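Local coordinates for protein probable amidase (Thermus thermophilus, PDB 2DC0) that is probably an amidase, an alpha/beta protein built round a large mixed central sheet, at residues A[72-77]-A[81-86]; A[117-122]-A[128-133]; A[215-220]-A[228-233]; A[392-397]-A[420-425]. One frame throughout, in Å; residues are numbered along the deposited sequence.

The four contacts follow one another along the chain without overlap and form two neighbouring pairs. Contact 1 starts on the end of strand 69-73 and runs into the loop after it; contact 2 lies in the loop after strand 110-115. Their centres are about 12 Å apart, and they touch through A85 with I120 and G86 with N128. Contacts 3 and 4, with centres about 9 Å apart, meet where the loop after helix 213-224 lies against helix 419-430. The pairs are well separated, contacts 1 and 4 being about 26 Å apart between centres and on opposite sides of the chain's centre. Contacts 1 and 4 nevertheless reach the same mixed sheet, so local loop contacts and helix-on-sheet packing are tied to one scaffold.

Contact 1 of 4, residues A[72-77]-A[81-86]; sequences VKDLFP and MPTRAG
D74 meets the backbone of R84 and A85 just after strand 69-73 ends, and the pairing illustrates how one carboxylate can organise a loop that has no regular structure. In the tight part, D74 OD2 receives the amide of R84, N to OD2 2.9 Å with an N-H...O angle of 152°, the donor lying above the carboxylate plane. A85 N is bonded to D74 O at 3.0 Å and makes a second, weak bond to OD2. The D74 chi1 of -156° turns CG back from its own amide and carries the carboxylate to the R84 amide, whereas D74 O reaches A85 N independently of that torsion. The methyl of T83 packs close by, its CG2 3.5 Å from D74 O. The T83 hydroxyl lies across P77, with OG1 3.4 Å from P77 CA.

Toward the looser side, where P82 is exposed and R84 only partly covered, water takes over. One water donates to D74 OD2 at 2.7 Å and accepts from G86 N at 2.9 Å, while another donates to P82 O and, weakly, to OD2. The guanidinium of R84 approaches without closing a salt bridge: NH1 stays 4.5 Å from D74 OD2. Around the 72-77 segment, K73 reaches S147, S148 and T166, and K114 bonds to the carbonyls of K73 and F76. The chemistry implies that OD2 of the buried carboxylate is satisfied chiefly by peptide N-H groups and ordered water, with the nearby arginine probably adding only a diffuse electrostatic contribution.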
loop_
_atom_site.group_PDB
_atom_site.type_symbol
_atom_site.label_atom_id
_atom_site.label_comp_id
_atom_site.label_asym_id
_atom_site.label_seq_id
_atom_site.Cartn_x
_atom_site.Cartn_y
_atom_site.Cartn_z
ATOM N N VAL A 72 -5.131 29.286 -4.484
ATOM C CA VAL A 72 -4.502 28.229 -3.687
ATOM C C VAL A 72 -5.186 28.032 -2.338
ATOM O O VAL A 72 -5.385 29.000 -1.600
ATOM C CB VAL A 72 -3.012 28.566 -3.407
ATOM C CG1 VAL A 72 -2.379 27.485 -2.538
ATOM C CG2 VAL A 72 -2.251 28.711 -4.723
ATOM N N LYS A 73 -5.531 26.785 -2.013
ATOM C CA LYS A 73 -6.178 26.456 -0.735
ATOM C C LYS A 73 -5.324 27.029 0.397
ATOM O O LYS A 73 -4.102 26.903 0.362
ATOM C CB LYS A 73 -6.291 24.935 -0.591
ATOM C CG LYS A 73 -7.086 24.465 0.618
ATOM C CD LYS A 73 -7.176 22.952 0.619
ATOM C CE LYS A 73 -8.167 22.435 1.646
ATOM N NZ LYS A 73 -8.242 20.943 1.602
ATOM N N ASP A 74 -5.955 27.615 1.416
ATOM C CA ASP A 74 -5.199 28.251 2.497
ATOM C C ASP A 74 -4.406 27.411 3.498
ATOM O O ASP A 74 -4.312 27.779 4.669
ATOM C CB ASP A 74 -6.089 29.238 3.271
ATOM C CG ASP A 74 -5.279 30.322 3.972
ATOM O OD1 ASP A 74 -4.222 30.709 3.427
ATOM O OD2 ASP A 74 -5.695 30.802 5.052
ATOM N N LEU A 75 -3.830 26.299 3.049
ATOM C CA LEU A 75 -2.981 25.486 3.917
ATOM C C LEU A 75 -1.604 25.408 3.266
ATOM O O LEU A 75 -0.656 24.884 3.850
ATOM C CB LEU A 75 -3.563 24.082 4.136
ATOM C CG LEU A 75 -3.899 23.159 2.958
ATOM C CD1 LEU A 75 -2.636 22.625 2.301
ATOM C CD2 LEU A 75 -4.740 22.001 3.497
ATOM N N PHE A 76 -1.518 25.937 2.044
ATOM C CA PHE A 76 -0.281 25.989 1.267
ATOM C C PHE A 76 0.289 27.409 1.392
ATOM O O PHE A 76 -0.363 28.384 1.009
ATOM C CB PHE A 76 -0.546 25.743 -0.226
ATOM C CG PHE A 76 -0.850 24.314 -0.587
ATOM C CD1 PHE A 76 0.156 23.350 -0.602
ATOM C CD2 PHE A 76 -2.138 23.942 -0.971
ATOM C CE1 PHE A 76 -0.118 22.034 -1.000
ATOM C CE2 PHE A 76 -2.424 22.634 -1.370
ATOM C CZ PHE A 76 -1.413 21.677 -1.385
ATOM N N PRO A 77 1.500 27.551 1.940
ATOM C CA PRO A 77 2.051 28.904 2.052
ATOM C C PRO A 77 2.322 29.493 0.664
ATOM O O PRO A 77 2.780 28.796 -0.242
ATOM C CB PRO A 77 3.331 28.684 2.850
ATOM C CG PRO A 77 2.945 27.543 3.752
ATOM C CD PRO A 77 2.251 26.611 2.790
ATOM N N MET A 81 1.508 36.231 1.097
ATOM C CA MET A 81 0.168 35.968 1.616
ATOM C C MET A 81 0.191 35.191 2.933
ATOM O O MET A 81 1.013 34.300 3.128
ATOM C CB MET A 81 -0.657 35.176 0.587
ATOM C CG MET A 81 -0.945 35.912 -0.713
ATOM S SD MET A 81 -2.036 35.012 -1.861
ATOM C CE MET A 81 -1.230 35.329 -3.397
ATOM N N PRO A 82 -0.712 35.529 3.863
ATOM C CA PRO A 82 -0.761 34.823 5.148
ATOM C C PRO A 82 -1.385 33.438 4.978
ATOM O O PRO A 82 -2.132 33.203 4.027
ATOM C CB PRO A 82 -1.632 35.737 6.007
ATOM C CG PRO A 82 -2.600 36.293 5.001
ATOM C CD PRO A 82 -1.664 36.654 3.849
ATOM N N THR A 83 -1.066 32.525 5.892
ATOM C CA THR A 83 -1.616 31.165 5.877
ATOM C C THR A 83 -2.383 30.990 7.187
ATOM O O THR A 83 -1.782 31.011 8.259
ATOM C CB THR A 83 -0.494 30.097 5.810
ATOM O OG1 THR A 83 0.311 30.312 4.641
ATOM C CG2 THR A 83 -1.097 28.695 5.745
ATOM N N ARG A 84 -3.700 30.821 7.104
ATOM C CA ARG A 84 -4.531 30.684 8.303
ATOM C C ARG A 84 -5.193 29.321 8.483
ATOM O O ARG A 84 -5.638 28.984 9.579
ATOM C CB ARG A 84 -5.600 31.781 8.321
ATOM C CG ARG A 84 -5.040 33.170 8.592
ATOM C CD ARG A 84 -6.113 34.256 8.515
ATOM N NE ARG A 84 -7.276 33.985 9.364
ATOM C CZ ARG A 84 -8.403 33.417 8.941
ATOM N NH1 ARG A 84 -8.532 33.054 7.666
ATOM N NH2 ARG A 84 -9.406 33.220 9.793
ATOM N N ALA A 85 -5.265 28.544 7.407
ATOM C CA ALA A 85 -5.846 27.199 7.457
ATOM C C ALA A 85 -7.271 27.151 8.009
ATOM O O ALA A 85 -7.683 26.148 8.607
ATOM C CB ALA A 85 -4.941 26.276 8.280
ATOM N N GLY A 86 -8.011 28.237 7.805
ATOM C CA GLY A 86 -9.386 28.311 8.256
ATOM C C GLY A 86 -9.585 28.169 9.753
ATOM O O GLY A 86 -10.670 27.792 10.205
HETATM O O HOH W 1 -4.923 33.465 4.405
HETATM O O HOH W 2 -8.117 30.629 6.130
#

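Contact 2 of 4, residues A[117-122]-A[128-133]; sequences MHEIAL and NPWTGP
An Asx motif at N128 shapes the turn from which N128 and W130 reach M117 and E119, a case of one asparagine using both ends of its amide. Its OD1 accepts from W130 N at 2.8 Å, forming an Asx turn, and from T131 N at 3.1 Å, that second donor coming from above the carbonyl plane. Its ND2, carried by CG standing anti to the backbone N (chi1 -172°), donates across the contact to M117 O at 3.2 Å, and the two groups lie nearly in each other's planes. The same ND2 also bonds to G86 O, joining this loop to the one before it. A water bridges M117 O and T131 OG1, donating to both.

In the second bond, the extended E119 side chain brings its carboxylate to the indole edge. W130 NE1 donates to E119 OE2 at 2.8 Å; OE2 lies in the indole plane, while NE1 meets it from above the carboxylate plane, the two planes being 88° apart. S309 bonds to E119 OE1, and T87 also bonds to OE2, so the buried acid is held from several directions. Three hydrogen bonds to the carboxylate would probably help it to remain ionised within the protein.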
loop_
_atom_site.group_PDB
_atom_site.type_symbol
_atom_site.label_atom_id
_atom_site.label_comp_id
_atom_site.label_asym_id
_atom_site.label_seq_id
_atom_site.Cartn_x
_atom_site.Cartn_y
_atom_site.Cartn_z
HETATM N N MSE A 117 -11.359 27.258 3.533
HETATM C CA MSE A 117 -11.339 25.780 3.623
HETATM C C MSE A 117 -11.926 25.367 4.956
HETATM O O MSE A 117 -11.982 26.161 5.897
HETATM C CB MSE A 117 -9.896 25.287 3.512
HETATM C CG MSE A 117 -8.947 26.012 4.451
HETATM SE SE MSE A 117 -7.190 25.213 4.449
HETATM C CE MSE A 117 -7.513 23.741 5.687
ATOM N N HIS A 118 -12.320 24.232 5.030
ATOM C CA HIS A 118 -12.869 23.721 6.271
ATOM C C HIS A 118 -11.701 23.806 7.242
ATOM O O HIS A 118 -10.563 23.515 6.865
ATOM C CB HIS A 118 -13.319 22.266 6.102
ATOM C CG HIS A 118 -14.185 21.777 7.219
ATOM N ND1 HIS A 118 -15.558 21.710 7.119
ATOM C CD2 HIS A 118 -13.880 21.399 8.482
ATOM C CE1 HIS A 118 -16.061 21.311 8.274
ATOM N NE2 HIS A 118 -15.064 21.116 9.117
ATOM N N GLU A 119 -11.981 24.202 8.483
ATOM C CA GLU A 119 -10.939 24.360 9.491
ATOM C C GLU A 119 -9.909 23.232 9.546
ATOM O O GLU A 119 -10.255 22.067 9.757
ATOM C CB GLU A 119 -11.565 24.577 10.869
ATOM C CG GLU A 119 -10.537 24.748 11.983
ATOM C CD GLU A 119 -11.142 25.324 13.254
ATOM O OE1 GLU A 119 -12.285 24.951 13.585
ATOM O OE2 GLU A 119 -10.467 26.132 13.921
ATOM N N ILE A 120 -8.647 23.635 9.384
ATOM C CA ILE A 120 -7.458 22.784 9.340
ATOM C C ILE A 120 -7.631 21.549 8.474
ATOM O O ILE A 120 -6.937 20.547 8.664
ATOM C CB ILE A 120 -6.944 22.344 10.745
ATOM C CG1 ILE A 120 -8.000 21.517 11.479
ATOM C CG2 ILE A 120 -6.513 23.566 11.545
ATOM C CD1 ILE A 120 -7.490 20.762 12.703
ATOM N N ALA A 121 -8.553 21.642 7.519
ATOM C CA ALA A 121 -8.851 20.565 6.569
ATOM C C ALA A 121 -9.482 19.346 7.231
ATOM O O ALA A 121 -9.566 18.282 6.627
ATOM C CB ALA A 121 -7.592 20.154 5.828
ATOM N N LEU A 122 -9.933 19.500 8.469
ATOM C CA LEU A 122 -10.539 18.383 9.177
ATOM C C LEU A 122 -12.059 18.452 9.104
ATOM O O LEU A 122 -12.732 18.742 10.093
ATOM C CB LEU A 122 -10.074 18.375 10.633
ATOM C CG LEU A 122 -10.468 17.173 11.491
ATOM C CD1 LEU A 122 -10.103 15.873 10.777
ATOM C CD2 LEU A 122 -9.749 17.268 12.827
ATOM N N ASN A 128 -17.728 26.811 8.409
ATOM C CA ASN A 128 -16.643 27.280 9.258
ATOM C C ASN A 128 -17.140 28.492 10.050
ATOM O O ASN A 128 -17.484 29.521 9.473
ATOM C CB ASN A 128 -15.470 27.669 8.345
ATOM C CG ASN A 128 -14.202 28.000 9.102
ATOM O OD1 ASN A 128 -14.220 28.759 10.068
ATOM N ND2 ASN A 128 -13.080 27.451 8.641
ATOM N N PRO A 129 -17.192 28.381 11.388
ATOM C CA PRO A 129 -17.652 29.470 12.258
ATOM C C PRO A 129 -16.691 30.654 12.337
ATOM O O PRO A 129 -17.092 31.758 12.696
ATOM C CB PRO A 129 -17.825 28.780 13.607
ATOM C CG PRO A 129 -16.709 27.771 13.588
ATOM C CD PRO A 129 -16.810 27.200 12.183
ATOM N N TRP A 130 -15.426 30.425 12.001
ATOM C CA TRP A 130 -14.425 31.490 12.044
ATOM C C TRP A 130 -14.488 32.411 10.828
ATOM O O TRP A 130 -14.504 33.632 10.957
ATOM C CB TRP A 130 -13.018 30.889 12.127
ATOM C CG TRP A 130 -12.747 30.054 13.346
ATOM C CD1 TRP A 130 -12.075 28.866 13.387
ATOM C CD2 TRP A 130 -13.126 30.346 14.700
ATOM N NE1 TRP A 130 -12.013 28.397 14.681
ATOM C CE2 TRP A 130 -12.650 29.285 15.508
ATOM C CE3 TRP A 130 -13.822 31.401 15.310
ATOM C CZ2 TRP A 130 -12.848 29.245 16.895
ATOM C CZ3 TRP A 130 -14.020 31.362 16.694
ATOM C CH2 TRP A 130 -13.533 30.288 17.469
ATOM N N THR A 131 -14.519 31.808 9.647
ATOM C CA THR A 131 -14.539 32.540 8.385
ATOM C C THR A 131 -15.941 32.706 7.816
ATOM O O THR A 131 -16.173 33.522 6.924
ATOM C CB THR A 131 -13.737 31.781 7.331
ATOM O OG1 THR A 131 -14.405 30.540 7.047
ATOM C CG2 THR A 131 -12.334 31.481 7.845
ATOM N N GLY A 132 -16.875 31.923 8.337
ATOM C CA GLY A 132 -18.220 31.963 7.810
ATOM C C GLY A 132 -18.251 30.810 6.825
ATOM O O GLY A 132 -17.209 30.421 6.312
ATOM N N PRO A 133 -19.421 30.246 6.524
ATOM C CA PRO A 133 -19.467 29.125 5.585
ATOM C C PRO A 133 -19.155 29.469 4.136
ATOM O O PRO A 133 -19.418 30.580 3.672
ATOM C CB PRO A 133 -20.891 28.603 5.752
ATOM C CG PRO A 133 -21.667 29.871 6.022
ATOM C CD PRO A 133 -20.771 30.602 6.999
HETATM O O HOH W 3 -13.675 28.485 5.347
#

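Contact 3 of 4, residues A[215-220]-A[228-233]; sequences DAHFLT and IPLEGV
The chi1 of H217, 163°, swings its ring off helix 213-224 toward the returning chain, while L230, with chi1 -72°, sends its isobutyl group back from the opposite direction. Together these torsions place a leucine methyl on an imidazole face. L230 CD1 sits 3.6 Å from the centroid of the H217 ring and only 12° off the ring normal, a clear CH-pi contact. The imidazole may be turned over in the model, but a face-on methyl needs no choice between the two orientations. The ring's edge is turned to the main chain of I228, where the modelled approach is too short to carry any interpretation.

One helical turn on, T220 adds an apolar touch: its CG2 lies 3.6 Å from I228 CD1, the two side chains meeting at a slant. The T220 hydroxyl is occupied within the helix, where OG1 donates to A216 O at 2.6 Å. The amide of T220 also bonds to A216 O, and the two donors arrive on opposite faces of that carbonyl's plane. The methyl is thus left for the isoleucine and the hydroxyl for the helix backbone.

Around this contact, E221 OE2 bonds to the amide of I228, and L423 on helix 419-430 touches both H217 and L230. The motif is a helix-to-strand connection of the alpha/beta fold: after helix 213-224 the chain comes back past the helix it has just left, lays apolar side chains on it, and continues to strand 237-240 of the central sheet.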
loop_
_atom_site.group_PDB
_atom_site.type_symbol
_atom_site.label_atom_id
_atom_site.label_comp_id
_atom_site.label_asym_id
_atom_site.label_seq_id
_atom_site.Cartn_x
_atom_site.Cartn_y
_atom_site.Cartn_z
ATOM N N ASP A 215 -7.391 20.091 -18.404
ATOM C CA ASP A 215 -6.728 21.031 -17.507
ATOM C C ASP A 215 -6.151 20.265 -16.314
ATOM O O ASP A 215 -5.044 20.560 -15.848
ATOM C CB ASP A 215 -7.710 22.083 -16.990
ATOM C CG ASP A 215 -7.833 23.283 -17.920
ATOM O OD1 ASP A 215 -7.314 23.236 -19.056
ATOM O OD2 ASP A 215 -8.458 24.279 -17.508
ATOM N N ALA A 216 -6.906 19.286 -15.817
ATOM C CA ALA A 216 -6.467 18.487 -14.671
ATOM C C ALA A 216 -5.149 17.775 -14.980
ATOM O O ALA A 216 -4.238 17.745 -14.150
ATOM C CB ALA A 216 -7.556 17.462 -14.293
ATOM N N HIS A 217 -5.066 17.184 -16.168
ATOM C CA HIS A 217 -3.860 16.491 -16.612
ATOM C C HIS A 217 -2.706 17.487 -16.783
ATOM O O HIS A 217 -1.591 17.259 -16.318
ATOM C CB HIS A 217 -4.125 15.796 -17.950
ATOM C CG HIS A 217 -2.878 15.406 -18.685
ATOM N ND1 HIS A 217 -2.070 14.363 -18.282
ATOM C CD2 HIS A 217 -2.286 15.940 -19.779
ATOM C CE1 HIS A 217 -1.035 14.272 -19.097
ATOM N NE2 HIS A 217 -1.142 15.216 -20.015
ATOM N N PHE A 218 -2.995 18.588 -17.462
ATOM C CA PHE A 218 -2.015 19.635 -17.728
ATOM C C PHE A 218 -1.383 20.151 -16.443
ATOM O O PHE A 218 -0.157 20.214 -16.315
ATOM C CB PHE A 218 -2.704 20.784 -18.474
ATOM C CG PHE A 218 -1.804 21.954 -18.780
ATOM C CD1 PHE A 218 -0.626 21.781 -19.502
ATOM C CD2 PHE A 218 -2.157 23.238 -18.377
ATOM C CE1 PHE A 218 0.190 22.872 -19.820
ATOM C CE2 PHE A 218 -1.348 24.337 -18.691
ATOM C CZ PHE A 218 -0.174 24.147 -19.414
ATOM N N LEU A 219 -2.231 20.507 -15.488
ATOM C CA LEU A 219 -1.777 21.033 -14.213
ATOM C C LEU A 219 -1.069 19.985 -13.352
ATOM O O LEU A 219 -0.108 20.303 -12.645
ATOM C CB LEU A 219 -2.974 21.615 -13.467
ATOM C CG LEU A 219 -2.765 22.783 -12.514
ATOM C CD1 LEU A 219 -1.939 23.894 -13.170
ATOM C CD2 LEU A 219 -4.138 23.304 -12.120
ATOM N N THR A 220 -1.536 18.740 -13.409
ATOM C CA THR A 220 -0.918 17.677 -12.620
ATOM C C THR A 220 0.519 17.428 -13.086
ATOM O O THR A 220 1.395 17.170 -12.269
ATOM C CB THR A 220 -1.752 16.364 -12.688
ATOM O OG1 THR A 220 -3.047 16.594 -12.118
ATOM C CG2 THR A 220 -1.068 15.247 -11.906
ATOM N N ILE A 228 3.034 13.042 -18.030
ATOM C CA ILE A 228 2.171 11.897 -17.793
ATOM C C ILE A 228 1.542 11.503 -19.127
ATOM O O ILE A 228 0.600 12.135 -19.587
ATOM C CB ILE A 228 1.067 12.263 -16.785
ATOM C CG1 ILE A 228 1.710 12.665 -15.453
ATOM C CG2 ILE A 228 0.104 11.091 -16.607
ATOM C CD1 ILE A 228 0.804 13.367 -14.404
ATOM N N PRO A 229 2.072 10.454 -19.772
ATOM C CA PRO A 229 1.555 9.986 -21.061
ATOM C C PRO A 229 0.052 9.699 -21.049
ATOM O O PRO A 229 -0.472 9.133 -20.091
ATOM C CB PRO A 229 2.377 8.723 -21.324
ATOM C CG PRO A 229 3.685 9.029 -20.654
ATOM C CD PRO A 229 3.233 9.649 -19.346
ATOM N N LEU A 230 -0.634 10.102 -22.114
ATOM C CA LEU A 230 -2.066 9.860 -22.239
ATOM C C LEU A 230 -2.311 8.909 -23.400
ATOM O O LEU A 230 -2.299 9.320 -24.560
ATOM C CB LEU A 230 -2.821 11.166 -22.487
ATOM C CG LEU A 230 -2.945 12.140 -21.313
ATOM C CD1 LEU A 230 -3.705 13.383 -21.763
ATOM C CD2 LEU A 230 -3.671 11.466 -20.158
ATOM N N GLU A 231 -2.526 7.637 -23.090
ATOM C CA GLU A 231 -2.768 6.637 -24.125
ATOM C C GLU A 231 -4.205 6.717 -24.625
ATOM O O GLU A 231 -5.106 7.132 -23.897
ATOM C CB GLU A 231 -2.491 5.233 -23.580
ATOM C CG GLU A 231 -1.054 5.017 -23.122
ATOM C CD GLU A 231 -0.054 5.137 -24.258
ATOM O OE1 GLU A 231 -0.132 4.325 -25.211
ATOM O OE2 GLU A 231 0.811 6.042 -24.196
ATOM N N GLY A 232 -4.412 6.321 -25.876
ATOM C CA GLY A 232 -5.742 6.356 -26.445
ATOM C C GLY A 232 -6.671 5.426 -25.693
ATOM O O GLY A 232 -6.225 4.505 -25.006
ATOM N N VAL A 233 -7.968 5.672 -25.806
ATOM C CA VAL A 233 -8.947 4.828 -25.139
ATOM C C VAL A 233 -9.774 4.080 -26.175
ATOM O O VAL A 233 -10.292 4.686 -27.110
ATOM C CB VAL A 233 -9.898 5.660 -24.255
ATOM C CG1 VAL A 233 -10.980 4.762 -23.677
ATOM C CG2 VAL A 233 -9.118 6.333 -23.140
#

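Contact 4 of 4, residues A[392-397]-A[420-425]; sequences GVPTLA and GKVLAL
V422 bears on P394 and L396, and the contact shows how a single branched side chain can straddle the start of a strand. The apolar interactions come first. V422 CG1, anti to the backbone N (chi1 172°), reaches L396 CB at 3.7 Å. The other methyl, CG2, lies 3.9 Å from P394 CG. Beyond them the L396 side chain extends toward the next residue of the helix, its CD1 ending 4.4 Å from L423 CD2, a looser touch. Of a different kind is a methyl-to-carbonyl van der Waals contact, V422 CG2 to P394 O at 3.7 Å.

Polar interactions stay within the 392-397 segment or lead away from it. T395, whose side chain starts away from the helix, donates from OG1 to V393 O at 3.1 Å, from above that carbonyl's plane. G392, with positive phi, closes the preceding helix in a Schellman motif. K421, on helix 419-430, forms a salt bridge with D349.

In the fold, strand 395-403 runs between strands 182-185 and 406-413, antiparallel to both, and helix 419-430 packs over all three: V422 also touches F184 and V412, while L423 continues to L230 in the loop after helix 213-224.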
loop_
_atom_site.group_PDB
_atom_site.type_symbol
_atom_site.label_atom_id
_atom_site.label_comp_id
_atom_site.label_asym_id
_atom_site.label_seq_id
_atom_site.Cartn_x
_atom_site.Cartn_y
_atom_site.Cartn_z
ATOM N N GLY A 392 -4.107 5.484 -1.383
ATOM C CA GLY A 392 -3.247 6.216 -2.308
ATOM C C GLY A 392 -3.359 6.081 -3.818
ATOM O O GLY A 392 -2.459 6.534 -4.533
ATOM N N VAL A 393 -4.444 5.498 -4.322
ATOM C CA VAL A 393 -4.594 5.316 -5.764
ATOM C C VAL A 393 -5.173 6.543 -6.467
ATOM O O VAL A 393 -5.974 7.280 -5.896
ATOM C CB VAL A 393 -5.470 4.084 -6.078
ATOM C CG1 VAL A 393 -4.791 2.830 -5.540
ATOM C CG2 VAL A 393 -6.848 4.238 -5.462
ATOM N N PRO A 394 -4.763 6.782 -7.727
ATOM C CA PRO A 394 -5.250 7.933 -8.496
ATOM C C PRO A 394 -6.755 7.886 -8.706
ATOM O O PRO A 394 -7.289 6.893 -9.192
ATOM C CB PRO A 394 -4.463 7.836 -9.803
ATOM C CG PRO A 394 -4.248 6.349 -9.956
ATOM C CD PRO A 394 -3.887 5.928 -8.551
ATOM N N THR A 395 -7.435 8.966 -8.335
ATOM C CA THR A 395 -8.884 9.028 -8.461
ATOM C C THR A 395 -9.356 10.379 -8.987
ATOM O O THR A 395 -9.016 11.429 -8.445
ATOM C CB THR A 395 -9.556 8.755 -7.108
ATOM O OG1 THR A 395 -8.991 7.567 -6.533
ATOM C CG2 THR A 395 -11.053 8.562 -7.294
ATOM N N LEU A 396 -10.144 10.335 -10.054
ATOM C CA LEU A 396 -10.676 11.538 -10.672
ATOM C C LEU A 396 -12.147 11.730 -10.330
ATOM O O LEU A 396 -12.899 10.756 -10.245
ATOM C CB LEU A 396 -10.542 11.431 -12.195
ATOM C CG LEU A 396 -11.131 12.568 -13.024
ATOM C CD1 LEU A 396 -10.269 13.820 -12.827
ATOM C CD2 LEU A 396 -11.160 12.182 -14.500
ATOM N N ALA A 397 -12.553 12.978 -10.115
ATOM C CA ALA A 397 -13.959 13.282 -9.866
ATOM C C ALA A 397 -14.366 14.248 -10.977
ATOM O O ALA A 397 -13.702 15.260 -11.190
ATOM C CB ALA A 397 -14.150 13.944 -8.488
ATOM N N GLY A 420 -2.094 8.567 -15.544
ATOM C CA GLY A 420 -2.322 8.844 -16.950
ATOM C C GLY A 420 -3.523 8.099 -17.492
ATOM O O GLY A 420 -4.310 8.649 -18.260
ATOM N N LYS A 421 -3.667 6.841 -17.090
ATOM C CA LYS A 421 -4.784 6.021 -17.542
ATOM C C LYS A 421 -6.099 6.572 -17.006
ATOM O O LYS A 421 -7.107 6.606 -17.714
ATOM C CB LYS A 421 -4.594 4.572 -17.078
ATOM C CG LYS A 421 -5.604 3.580 -17.642
ATOM C CD LYS A 421 -5.262 2.161 -17.190
ATOM C CE LYS A 421 -6.189 1.126 -17.815
ATOM N NZ LYS A 421 -6.072 1.121 -19.298
ATOM N N VAL A 422 -6.090 6.999 -15.748
ATOM C CA VAL A 422 -7.285 7.559 -15.137
ATOM C C VAL A 422 -7.705 8.829 -15.867
ATOM O O VAL A 422 -8.880 9.012 -16.205
ATOM C CB VAL A 422 -7.046 7.879 -13.648
ATOM C CG1 VAL A 422 -8.241 8.634 -13.071
ATOM C CG2 VAL A 422 -6.827 6.582 -12.883
ATOM N N LEU A 423 -6.737 9.703 -16.120
ATOM C CA LEU A 423 -7.012 10.957 -16.806
ATOM C C LEU A 423 -7.503 10.719 -18.232
ATOM O O LEU A 423 -8.382 11.431 -18.719
ATOM C CB LEU A 423 -5.753 11.832 -16.796
ATOM C CG LEU A 423 -5.448 12.367 -15.388
ATOM C CD1 LEU A 423 -4.031 12.938 -15.312
ATOM C CD2 LEU A 423 -6.478 13.430 -15.029
ATOM N N ALA A 424 -6.945 9.712 -18.900
ATOM C CA ALA A 424 -7.367 9.396 -20.260
ATOM C C ALA A 424 -8.814 8.897 -20.243
ATOM O O ALA A 424 -9.637 9.320 -21.058
ATOM C CB ALA A 424 -6.447 8.331 -20.868
ATOM N N LEU A 425 -9.127 7.996 -19.317
ATOM C CA LEU A 425 -10.488 7.476 -19.214
ATOM C C LEU A 425 -11.446 8.600 -18.823
ATOM O O LEU A 425 -12.602 8.611 -19.240
ATOM C CB LEU A 425 -10.557 6.341 -18.186
ATOM C CG LEU A 425 -9.839 5.044 -18.573
ATOM C CD1 LEU A 425 -9.666 4.165 -17.337
ATOM C CD2 LEU A 425 -10.631 4.305 -19.650
#